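Local structure of pyruvate-formate lyase-activating enzyme (Bacteroides vulgatus ATCC 8482, 3CAN) at residues L62-D66 and S67-Q71; I99-E103 and G104-D108; T40-R44 and K45-D49; A116-L119 and A120-R124. The protein probably belongs to the radical SAM enzyme superfamily and folds as alternating strands and helices round a parallel beta sheet. All coordinates share one frame; numbering follows the deposited sequence. Where two conformers were deposited one is given.

Interaction 1 of 4, residues L62-D66 and S67-Q71; sequences LKSMD and STVHQ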
loop_
_atom_site.group_PDB
_atom_site.type_symbol
_atom_site.label_atom_id
_atom_site.label_comp_id
_atom_site.label_asym_id
_atom_site.label_seq_id
_atom_site.Cartn_x
_atom_site.Cartn_y
_atom_site.Cartn_z
ATOM N N LEU A 62 -12.692 3.986 4.669
ATOM C CA LEU A 62 -13.897 4.782 4.891
ATOM C C LEU A 62 -14.179 5.605 3.634
ATOM O O LEU A 62 -13.844 6.781 3.550
ATOM C CB LEU A 62 -13.705 5.671 6.109
ATOM C CG LEU A 62 -14.902 6.481 6.587
ATOM C CD1 LEU A 62 -16.075 5.538 6.877
ATOM C CD2 LEU A 62 -14.519 7.298 7.815
ATOM N N LYS A 63 -14.782 4.952 2.645
ATOM C CA LYS A 63 -14.971 5.555 1.322
ATOM C C LYS A 63 -15.994 6.684 1.331
ATOM O O LYS A 63 -15.826 7.686 0.624
ATOM C CB LYS A 63 -15.341 4.492 0.280
ATOM C CG LYS A 63 -14.124 3.892 -0.417
ATOM C CD LYS A 63 -14.505 2.891 -1.506
ATOM C CE LYS A 63 -14.283 1.448 -1.047
ATOM N NZ LYS A 63 -14.968 0.433 -1.902
ATOM N N SER A 64 -17.039 6.544 2.139
ATOM C CA SER A 64 -18.056 7.593 2.231
ATOM C C SER A 64 -18.900 7.431 3.467
ATOM O O SER A 64 -19.220 6.310 3.859
ATOM C CB SER A 64 -19.004 7.581 1.022
ATOM O OG SER A 64 -19.889 8.692 1.099
HETATM N N MSE A 65 -19.301 8.561 4.040
HETATM C CA MSE A 65 -20.305 8.567 5.098
HETATM C C MSE A 65 -21.723 8.455 4.524
HETATM O O MSE A 65 -22.670 8.178 5.257
HETATM C CB MSE A 65 -20.192 9.832 5.927
HETATM C CG MSE A 65 -18.921 9.942 6.722
HETATM SE SE MSE A 65 -18.594 8.473 7.983
HETATM C CE MSE A 65 -20.084 8.777 9.220
ATOM N N ASP A 66 -21.850 8.674 3.220
ATOM C CA ASP A 66 -23.115 8.512 2.497
ATOM C C ASP A 66 -23.259 7.061 2.065
ATOM O O ASP A 66 -22.521 6.586 1.195
ATOM C CB ASP A 66 -23.109 9.459 1.291
ATOM C CG ASP A 66 -24.423 9.487 0.535
ATOM O OD1 ASP A 66 -25.141 8.477 0.483
ATOM O OD2 ASP A 66 -24.718 10.552 -0.038
ATOM N N SER A 67 -24.186 6.334 2.692
ATOM C CA SER A 67 -24.345 4.896 2.404
ATOM C C SER A 67 -24.743 4.611 0.952
ATOM O O SER A 67 -24.402 3.567 0.403
ATOM C CB SER A 67 -25.352 4.245 3.348
ATOM O OG SER A 67 -25.201 2.834 3.348
ATOM N N THR A 68 -25.442 5.555 0.334
ATOM C CA THR A 68 -25.841 5.429 -1.070
ATOM C C THR A 68 -24.623 5.530 -1.989
ATOM O O THR A 68 -24.458 4.706 -2.912
ATOM C CB THR A 68 -26.904 6.464 -1.417
ATOM O OG1 THR A 68 -28.041 6.252 -0.568
ATOM C CG2 THR A 68 -27.332 6.342 -2.898
ATOM N N VAL A 69 -23.739 6.488 -1.713
ATOM C CA VAL A 69 -22.454 6.556 -2.433
ATOM C C VAL A 69 -21.683 5.251 -2.218
ATOM O O VAL A 69 -21.160 4.644 -3.160
ATOM C CB VAL A 69 -21.593 7.759 -1.991
ATOM C CG1 VAL A 69 -20.184 7.687 -2.621
ATOM C CG2 VAL A 69 -22.277 9.070 -2.345
ATOM N N HIS A 70 -21.625 4.802 -0.971
ATOM C CA HIS A 70 -20.892 3.579 -0.633
ATOM C C HIS A 70 -21.445 2.355 -1.371
ATOM O O HIS A 70 -20.676 1.533 -1.882
ATOM C CB HIS A 70 -20.914 3.362 0.879
ATOM C CG HIS A 70 -19.868 2.409 1.374
ATOM N ND1 HIS A 70 -18.700 2.832 1.969
ATOM C CD2 HIS A 70 -19.819 1.060 1.366
ATOM C CE1 HIS A 70 -17.976 1.778 2.307
ATOM N NE2 HIS A 70 -18.631 0.689 1.947
ATOM N N GLN A 71 -22.770 2.239 -1.441
ATOM C CA GLN A 71 -23.418 1.118 -2.138
ATOM C C GLN A 71 -23.134 1.152 -3.636
ATOM O O GLN A 71 -22.922 0.114 -4.262
ATOM C CB GLN A 71 -24.930 1.138 -1.898
ATOM C CG GLN A 71 -25.722 0.117 -2.715
ATOM C CD GLN A 71 -25.429 -1.321 -2.339
ATOM O OE1 GLN A 71 -25.276 -1.646 -1.163
ATOM N NE2 GLN A 71 -25.379 -2.205 -3.342
#
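Asp-66 turns back over the first turn of the helix that follows it, and its side chain can be read atom by atom. Asp-66 CB lies 3.8 Å from Val-69 CG2, and CG of the aspartate, placed anti to the backbone N (chi1 -174°), comes to 3.6 Å from the same methyl. The two side chains cross at about a right angle, with Asp-66 OD2 also resting near that methyl. OD1 does the polar work. Asp-66 OD1 accepts from Val-69 N at 3.3 Å, a fairly straight bond that meets the oxygen from well above the carboxylate plane, and more weakly from Thr-68 N. Asp-66 is thus a classic N-cap of helix 67-74, supplying an acceptor to amides that have no carbonyl one turn earlier; its negative charge probably also suits the positive end of the helix dipole. The carbonyl O of Asp-66 opens the regular helical pattern, taking His-70 N at 2.9 Å in the carbonyl plane.

One step back, Ser-64 forms an ST turn: OG accepts from Asp-66 N at 2.9 Å, in the loop that leads from strand 57-61 into the helix. Ser-64 also packs against Val-69, OG lying 3.6 Å from the valine CB and the serine CB touching CG1. Val-69 therefore has one methyl against the cap and the other against the serine. The Ser-67 hydroxyl is engaged by Glu-79 and by the backbone of Asn-78, while the selenomethionine at Met-65 reaches helix 109-121.

Interaction 2 of 4, residues I99-E103 and G104-D108; sequences IPLIE and GVNAD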
loop_
_atom_site.group_PDB
_atom_site.type_symbol
_atom_site.label_atom_id
_atom_site.label_comp_id
_atom_site.label_asym_id
_atom_site.label_seq_id
_atom_site.Cartn_x
_atom_site.Cartn_y
_atom_site.Cartn_z
ATOM N N ILE A 99 -8.888 6.654 3.070
ATOM C CA ILE A 99 -9.940 7.294 2.297
ATOM C C ILE A 99 -9.417 7.513 0.881
ATOM O O ILE A 99 -8.630 8.424 0.644
ATOM C CB ILE A 99 -10.392 8.616 2.922
ATOM C CG1 ILE A 99 -10.870 8.386 4.358
ATOM C CG2 ILE A 99 -11.521 9.269 2.049
ATOM C CD1 ILE A 99 -11.246 9.687 5.087
ATOM N N PRO A 100 -9.810 6.639 -0.054
ATOM C CA PRO A 100 -9.502 6.905 -1.451
ATOM C C PRO A 100 -10.285 8.149 -1.816
ATOM O O PRO A 100 -11.499 8.165 -1.644
ATOM C CB PRO A 100 -10.003 5.643 -2.172
ATOM C CG PRO A 100 -10.127 4.594 -1.089
ATOM C CD PRO A 100 -10.556 5.379 0.109
ATOM N N LEU A 101 -9.580 9.203 -2.220
ATOM C CA LEU A 101 -10.155 10.539 -2.306
ATOM C C LEU A 101 -10.419 10.867 -3.772
ATOM O O LEU A 101 -9.487 10.996 -4.557
ATOM C CB LEU A 101 -9.197 11.553 -1.680
ATOM C CG LEU A 101 -9.750 12.953 -1.401
ATOM C CD1 LEU A 101 -10.909 12.931 -0.381
ATOM C CD2 LEU A 101 -8.638 13.870 -0.918
ATOM N N ILE A 102 -11.699 10.967 -4.118
ATOM C CA ILE A 102 -12.145 11.047 -5.507
ATOM C C ILE A 102 -13.026 12.280 -5.663
ATOM O O ILE A 102 -14.098 12.357 -5.063
ATOM C CB ILE A 102 -12.955 9.787 -5.910
ATOM C CG1 ILE A 102 -12.194 8.500 -5.542
ATOM C CG2 ILE A 102 -13.279 9.818 -7.414
ATOM C CD1 ILE A 102 -13.063 7.272 -5.325
ATOM N N GLU A 103 -12.551 13.248 -6.442
ATOM C CA GLU A 103 -13.327 14.436 -6.742
ATOM C C GLU A 103 -14.538 13.982 -7.543
ATOM O O GLU A 103 -14.382 13.315 -8.576
ATOM C CB GLU A 103 -12.482 15.426 -7.538
ATOM C CG GLU A 103 -13.190 16.701 -7.938
ATOM C CD GLU A 103 -13.683 17.511 -6.759
ATOM O OE1 GLU A 103 -12.889 17.786 -5.832
ATOM O OE2 GLU A 103 -14.863 17.899 -6.773
ATOM N N GLY A 104 -15.723 14.340 -7.052
ATOM C CA GLY A 104 -16.988 13.888 -7.619
ATOM C C GLY A 104 -17.670 12.762 -6.862
ATOM O O GLY A 104 -18.835 12.467 -7.121
ATOM N N VAL A 105 -16.962 12.143 -5.915
ATOM C CA VAL A 105 -17.520 11.042 -5.129
ATOM C C VAL A 105 -17.532 11.332 -3.616
ATOM O O VAL A 105 -18.565 11.162 -2.960
ATOM C CB VAL A 105 -16.731 9.741 -5.382
ATOM C CG1 VAL A 105 -17.279 8.588 -4.540
ATOM C CG2 VAL A 105 -16.763 9.394 -6.877
ATOM N N ASN A 106 -16.394 11.747 -3.069
ATOM C CA ASN A 106 -16.242 11.834 -1.603
ATOM C C ASN A 106 -15.274 12.898 -1.080
ATOM O O ASN A 106 -14.933 12.879 0.097
ATOM C CB ASN A 106 -15.837 10.463 -1.044
ATOM C CG ASN A 106 -14.449 10.023 -1.519
ATOM O OD1 ASN A 106 -13.761 10.767 -2.220
ATOM N ND2 ASN A 106 -14.046 8.824 -1.140
ATOM N N ALA A 107 -14.837 13.817 -1.942
ATOM C CA ALA A 107 -13.905 14.875 -1.539
ATOM C C ALA A 107 -14.624 16.168 -1.172
ATOM O O ALA A 107 -13.983 17.205 -0.927
ATOM C CB ALA A 107 -12.852 15.124 -2.659
ATOM N N ASP A 108 -15.953 16.120 -1.129
ATOM C CA ASP A 108 -16.745 17.263 -0.692
ATOM C C ASP A 108 -16.543 17.535 0.797
ATOM O O ASP A 108 -16.360 16.609 1.590
ATOM C CB ASP A 108 -18.238 17.073 -1.012
ATOM C CG ASP A 108 -18.796 15.756 -0.491
ATOM O OD1 ASP A 108 -18.366 14.680 -0.980
ATOM O OD2 ASP A 108 -19.672 15.799 0.402
HETATM O O HOH W 1 -14.397 18.525 -3.609
#
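The carboxamide of Asn-106 lies alongside the end of strand 95-101 and bonds to its backbone at two points. Asn-106 ND2 donates to Pro-100 O at 2.7 Å, with the acceptor close to the amide plane and the approach almost collinear with the carbonyl bond. Asn-106 OD1 takes Ile-102 N at 2.8 Å, a nearly straight bond (170°) in the plane of the side-chain carbonyl. Bonded through both N and O, the amide has its rotation fixed, and it meets the strand end much as the backbone of a neighbouring strand would. Asn-106 CG sits between its own N and carbonyl carbon (chi1 66°), a position that carries the amide back to the strand.

Residues 102-105 form a type II beta turn, with Gly-104 at its third position adopting the positive phi (102°) that glycine favours there. Ile-102 O accepts from two amides, Asn-106 N almost head-on at 3.1 Å and Val-105 N from above the carbonyl plane. Over this turn Ile-102 and Val-105 run parallel, their CG2 methyls 3.6 Å apart. Leu-101 turns to Ala-107 instead, CD1 meeting CB at 3.7 Å. A water donates to Glu-103 OE1 and, weakly, to Ala-107 O.

The loop joins strand 95-101 to helix 109-121: Asn-106 ND2 also reaches Lys-63 O, Val-105 packs on helix 67-74, and Leu-101 and Ala-107 face helix 161-173.

Interaction 3 of 4, residues T40-R44 and K45-D49; sequences TLLAR and KETVD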
loop_
_atom_site.group_PDB
_atom_site.type_symbol
_atom_site.label_atom_id
_atom_site.label_comp_id
_atom_site.label_asym_id
_atom_site.label_seq_id
_atom_site.Cartn_x
_atom_site.Cartn_y
_atom_site.Cartn_z
ATOM N N THR A 40 -12.372 -4.068 6.846
ATOM C CA THR A 40 -13.464 -3.221 6.375
ATOM C C THR A 40 -14.768 -4.009 6.255
ATOM O O THR A 40 -15.795 -3.609 6.814
ATOM C CB THR A 40 -13.121 -2.578 5.021
ATOM O OG1 THR A 40 -11.870 -1.864 5.103
ATOM C CG2 THR A 40 -14.232 -1.625 4.570
ATOM N N LEU A 41 -14.711 -5.141 5.556
ATOM C CA LEU A 41 -15.916 -5.921 5.230
ATOM C C LEU A 41 -16.221 -7.107 6.147
ATOM O O LEU A 41 -17.056 -7.953 5.802
ATOM C CB LEU A 41 -15.832 -6.396 3.781
ATOM C CG LEU A 41 -15.708 -5.285 2.725
ATOM C CD1 LEU A 41 -15.479 -5.892 1.341
ATOM C CD2 LEU A 41 -16.942 -4.391 2.717
ATOM N N LEU A 42 -15.572 -7.175 7.304
ATOM C CA LEU A 42 -15.796 -8.276 8.246
ATOM C C LEU A 42 -17.166 -8.133 8.891
ATOM O O LEU A 42 -17.463 -7.124 9.526
ATOM C CB LEU A 42 -14.729 -8.320 9.341
ATOM C CG LEU A 42 -13.699 -9.436 9.349
ATOM C CD1 LEU A 42 -12.899 -9.407 10.651
ATOM C CD2 LEU A 42 -14.341 -10.803 9.116
ATOM N N ALA A 43 -17.998 -9.144 8.708
ATOM C CA ALA A 43 -19.367 -9.095 9.185
ATOM C C ALA A 43 -19.476 -9.371 10.678
ATOM O O ALA A 43 -20.187 -8.652 11.385
ATOM C CB ALA A 43 -20.217 -10.083 8.416
ATOM N N ARG A 44 -18.765 -10.383 11.167
ATOM C CA ARG A 44 -19.030 -10.871 12.511
ATOM C C ARG A 44 -18.062 -10.325 13.550
ATOM O O ARG A 44 -16.843 -10.406 13.410
ATOM C CB ARG A 44 -19.088 -12.394 12.518
ATOM C CG ARG A 44 -20.347 -12.899 11.813
ATOM C CD ARG A 44 -20.357 -14.400 11.661
ATOM N NE ARG A 44 -20.264 -15.067 12.955
ATOM C CZ ARG A 44 -19.176 -15.646 13.458
ATOM N NH1 ARG A 44 -18.024 -15.683 12.791
ATOM N NH2 ARG A 44 -19.249 -16.212 14.653
ATOM N N LYS A 45 -18.633 -9.757 14.601
ATOM C CA LYS A 45 -17.838 -9.150 15.648
ATOM C C LYS A 45 -16.872 -10.137 16.338
ATOM O O LYS A 45 -15.762 -9.740 16.694
ATOM C CB LYS A 45 -18.727 -8.406 16.657
ATOM C CG LYS A 45 -19.767 -9.232 17.358
ATOM C CD LYS A 45 -20.820 -8.340 18.031
ATOM C CE LYS A 45 -22.037 -9.128 18.442
ATOM N NZ LYS A 45 -21.700 -10.294 19.317
ATOM N N GLU A 46 -17.253 -11.408 16.496
ATOM C CA GLU A 46 -16.330 -12.386 17.108
ATOM C C GLU A 46 -15.082 -12.571 16.231
ATOM O O GLU A 46 -13.991 -12.823 16.746
ATOM C CB GLU A 46 -16.995 -13.754 17.407
ATOM C CG GLU A 46 -16.843 -14.823 16.306
ATOM C CD GLU A 46 -17.044 -16.276 16.790
ATOM O OE1 GLU A 46 -17.887 -16.542 17.683
ATOM O OE2 GLU A 46 -16.361 -17.172 16.240
ATOM N N THR A 47 -15.241 -12.442 14.917
ATOM C CA THR A 47 -14.101 -12.583 14.012
ATOM C C THR A 47 -13.179 -11.374 14.081
ATOM O O THR A 47 -11.964 -11.525 14.048
ATOM C CB THR A 47 -14.527 -12.801 12.559
ATOM O OG1 THR A 47 -15.501 -13.854 12.512
ATOM C CG2 THR A 47 -13.294 -13.181 11.710
ATOM N N VAL A 48 -13.756 -10.181 14.175
ATOM C CA VAL A 48 -12.954 -8.972 14.360
ATOM C C VAL A 48 -12.133 -9.126 15.641
ATOM O O VAL A 48 -10.959 -8.839 15.661
ATOM C CB VAL A 48 -13.821 -7.701 14.439
ATOM C CG1 VAL A 48 -12.948 -6.467 14.727
ATOM C CG2 VAL A 48 -14.625 -7.514 13.139
ATOM N N ASP A 49 -12.760 -9.603 16.709
ATOM C CA ASP A 49 -12.052 -9.806 17.981
ATOM C C ASP A 49 -10.894 -10.797 17.846
ATOM O O ASP A 49 -9.792 -10.547 18.362
ATOM C CB ASP A 49 -13.019 -10.306 19.059
ATOM C CG ASP A 49 -14.012 -9.256 19.499
ATOM O OD1 ASP A 49 -13.865 -8.074 19.130
ATOM O OD2 ASP A 49 -14.956 -9.629 20.236
#
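A chi1 of -109°, away from the usual staggered values, and an extended chi2 fork the Leu-42 side chain over the first turn of helix 45-53. One methyl, Leu-42 CD1, slides past Val-48 and stops 3.6 Å from its CG2. The other, Leu-42 CD2, meets CG2 of Thr-47 at 3.7 Å, the leucine and threonine crossing at about a right angle. Arg-44 has its CG beside the backbone N and its chain bent at chi3 (59°), a kink that folds the guanidinium back along Glu-46.

Arg-44 occupies the N-cap position, where the loop after strand 35-38 passes into the helix, with buried Leu-42, Thr-47 and Val-48 on one side and exposed Arg-44 and Glu-46 on the other. Arg-44 O accepts from Val-48 N at 3.2 Å, in the carbonyl plane, and weakly from Thr-47 N, so the backbone begins the helix here.

On the polar side the arginine extends along the glutamate. Arg-44 NH2 stands 3.3 Å from Glu-46 OE1 in a salt bridge, while OE2 lies in plane at the guanidinium edge; the two flat groups are nevertheless turned 54° apart. NH2 comes at least as close to the glutamate carbons as to its oxygens, and the arginine was modelled in two conformers, so the bridge is doubtful in detail. Leu-42 O is held by Asn-84 of helix 79-90, the helix against which Val-48 also packs through Val-88.

Interaction 4 of 4, residues A116-L119 and A120-R124; sequences AEFL and ASLPR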
loop_
_atom_site.group_PDB
_atom_site.type_symbol
_atom_site.label_atom_id
_atom_site.label_comp_id
_atom_site.label_asym_id
_atom_site.label_seq_id
_atom_site.Cartn_x
_atom_site.Cartn_y
_atom_site.Cartn_z
ATOM N N ALA A 116 -14.722 13.187 9.763
ATOM C CA ALA A 116 -13.924 13.687 10.877
ATOM C C ALA A 116 -14.710 13.641 12.189
ATOM O O ALA A 116 -14.190 13.246 13.225
ATOM C CB ALA A 116 -13.456 15.113 10.583
ATOM N N GLU A 117 -15.972 14.049 12.138
ATOM C CA GLU A 117 -16.826 14.056 13.315
ATOM C C GLU A 117 -17.067 12.663 13.856
ATOM O O GLU A 117 -17.051 12.456 15.068
ATOM C CB GLU A 117 -18.144 14.756 12.997
ATOM C CG GLU A 117 -17.967 16.245 12.797
ATOM C CD GLU A 117 -19.179 16.995 12.284
ATOM O OE1 GLU A 117 -20.298 16.430 12.173
ATOM O OE2 GLU A 117 -19.010 18.215 12.016
ATOM N N PHE A 118 -17.249 11.701 12.962
ATOM C CA PHE A 118 -17.405 10.312 13.369
ATOM C C PHE A 118 -16.127 9.822 14.064
ATOM O O PHE A 118 -16.158 9.358 15.202
ATOM C CB PHE A 118 -17.761 9.472 12.153
ATOM C CG PHE A 118 -17.672 8.005 12.387
ATOM C CD1 PHE A 118 -18.572 7.355 13.205
ATOM C CD2 PHE A 118 -16.678 7.263 11.773
ATOM C CE1 PHE A 118 -18.482 5.995 13.412
ATOM C CE2 PHE A 118 -16.577 5.913 11.972
ATOM C CZ PHE A 118 -17.469 5.270 12.815
ATOM N N LEU A 119 -15.001 9.981 13.387
ATOM C CA LEU A 119 -13.733 9.468 13.897
ATOM C C LEU A 119 -13.308 10.156 15.190
ATOM O O LEU A 119 -12.827 9.500 16.133
ATOM C CB LEU A 119 -12.644 9.583 12.817
ATOM C CG LEU A 119 -12.855 8.721 11.560
ATOM C CD1 LEU A 119 -11.831 9.075 10.494
ATOM C CD2 LEU A 119 -12.799 7.220 11.892
ATOM N N ALA A 120 -13.469 11.479 15.242
ATOM C CA ALA A 120 -13.067 12.255 16.416
ATOM C C ALA A 120 -13.848 11.848 17.669
ATOM O O ALA A 120 -13.349 11.929 18.790
ATOM C CB ALA A 120 -13.260 13.742 16.136
ATOM N N SER A 121 -15.077 11.395 17.468
ATOM C CA SER A 121 -15.961 11.006 18.566
ATOM C C SER A 121 -15.614 9.656 19.182
ATOM O O SER A 121 -16.086 9.332 20.268
ATOM C CB SER A 121 -17.420 11.007 18.079
ATOM O OG SER A 121 -17.703 9.897 17.250
ATOM N N LEU A 122 -14.790 8.862 18.499
ATOM C CA LEU A 122 -14.450 7.535 18.976
ATOM C C LEU A 122 -13.461 7.592 20.136
ATOM O O LEU A 122 -12.647 8.523 20.221
ATOM C CB LEU A 122 -13.891 6.686 17.831
ATOM C CG LEU A 122 -14.853 6.496 16.657
ATOM C CD1 LEU A 122 -14.154 5.800 15.469
ATOM C CD2 LEU A 122 -16.114 5.729 17.103
ATOM N N PRO A 123 -13.546 6.609 21.054
ATOM C CA PRO A 123 -12.730 6.622 22.263
ATOM C C PRO A 123 -11.237 6.436 22.001
ATOM O O PRO A 123 -10.420 6.793 22.858
ATOM C CB PRO A 123 -13.294 5.452 23.084
ATOM C CG PRO A 123 -13.895 4.558 22.105
ATOM C CD PRO A 123 -14.441 5.441 21.016
ATOM N N ARG A 124 -10.894 5.828 20.861
ATOM C CA ARG A 124 -9.518 5.789 20.356
ATOM C C ARG A 124 -9.547 6.258 18.916
ATOM O O ARG A 124 -10.333 5.747 18.121
ATOM C CB ARG A 124 -8.939 4.367 20.413
ATOM C CG ARG A 124 -7.491 4.278 19.917
ATOM C CD ARG A 124 -6.879 2.879 20.003
ATOM N NE ARG A 124 -5.518 2.899 19.461
ATOM C CZ ARG A 124 -4.419 2.543 20.119
ATOM N NH1 ARG A 124 -4.475 2.096 21.371
ATOM N NH2 ARG A 124 -3.243 2.639 19.519
#
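The carbonyl O of Phe-118 is gripped twice by Ser-121: OG donates to it at 2.6 Å, and the serine amide adds a weak bond. The hydroxyl gets there because chi1 of 74° sets OG between the backbone N and the carbonyl carbon, folding it back onto the helix; it approaches tilted 23° from the carbonyl plane. Ser-121 N also donates to Glu-117 O, at 3.3 Å and from above that carbonyl's plane, so this amide is shared between two acceptors, one four residues back and one three.

The spacing changes near the C-terminal end of helix 109-121. Ala-120 N still makes an ordinary helical bond to Ala-116 O (2.8 Å), whereas Leu-122 N reaches only three residues back, to Leu-119 O at 3.1 Å. Beyond it the chain leaves the helix, and Leu-122 lies against the last turn. Leu-122 CD1 sits over one face of the Phe-118 ring, 4.3 Å from CE2, and 4.1 Å from Leu-119 CD2.

Within the strand 95-101, helix 109-121, strand 128-133 crossover, Leu-119 packs on Ile-97 of the first strand, and Phe-118 and Leu-122 rest on helix 79-90.

Overall arrangement
Interactions 1, 2 and 3 all lie where a strand hands over to the next helix of the parallel alpha/beta fold, whereas interaction 4 lies at a helix's far end. Interaction 1 adds a carboxylate cap to the first backbone bond; interaction 3 starts its helix through a backbone carbonyl beside a surface salt bridge, and four of its seven touching residues are exposed. Interaction 2, more buried, relies on an amide bonded to strand backbone, while interaction 4 combines a short serine-to-carbonyl bond with buried leucines and a phenylalanine. Interactions 1 and 2 touch through a hydrogen bond and Val-69 packing on Val-105; interaction 1 also meets interaction 4, Met-65 packing on Phe-118. Interaction 3 stands apart, its centre about 26 Å from that of interaction 2.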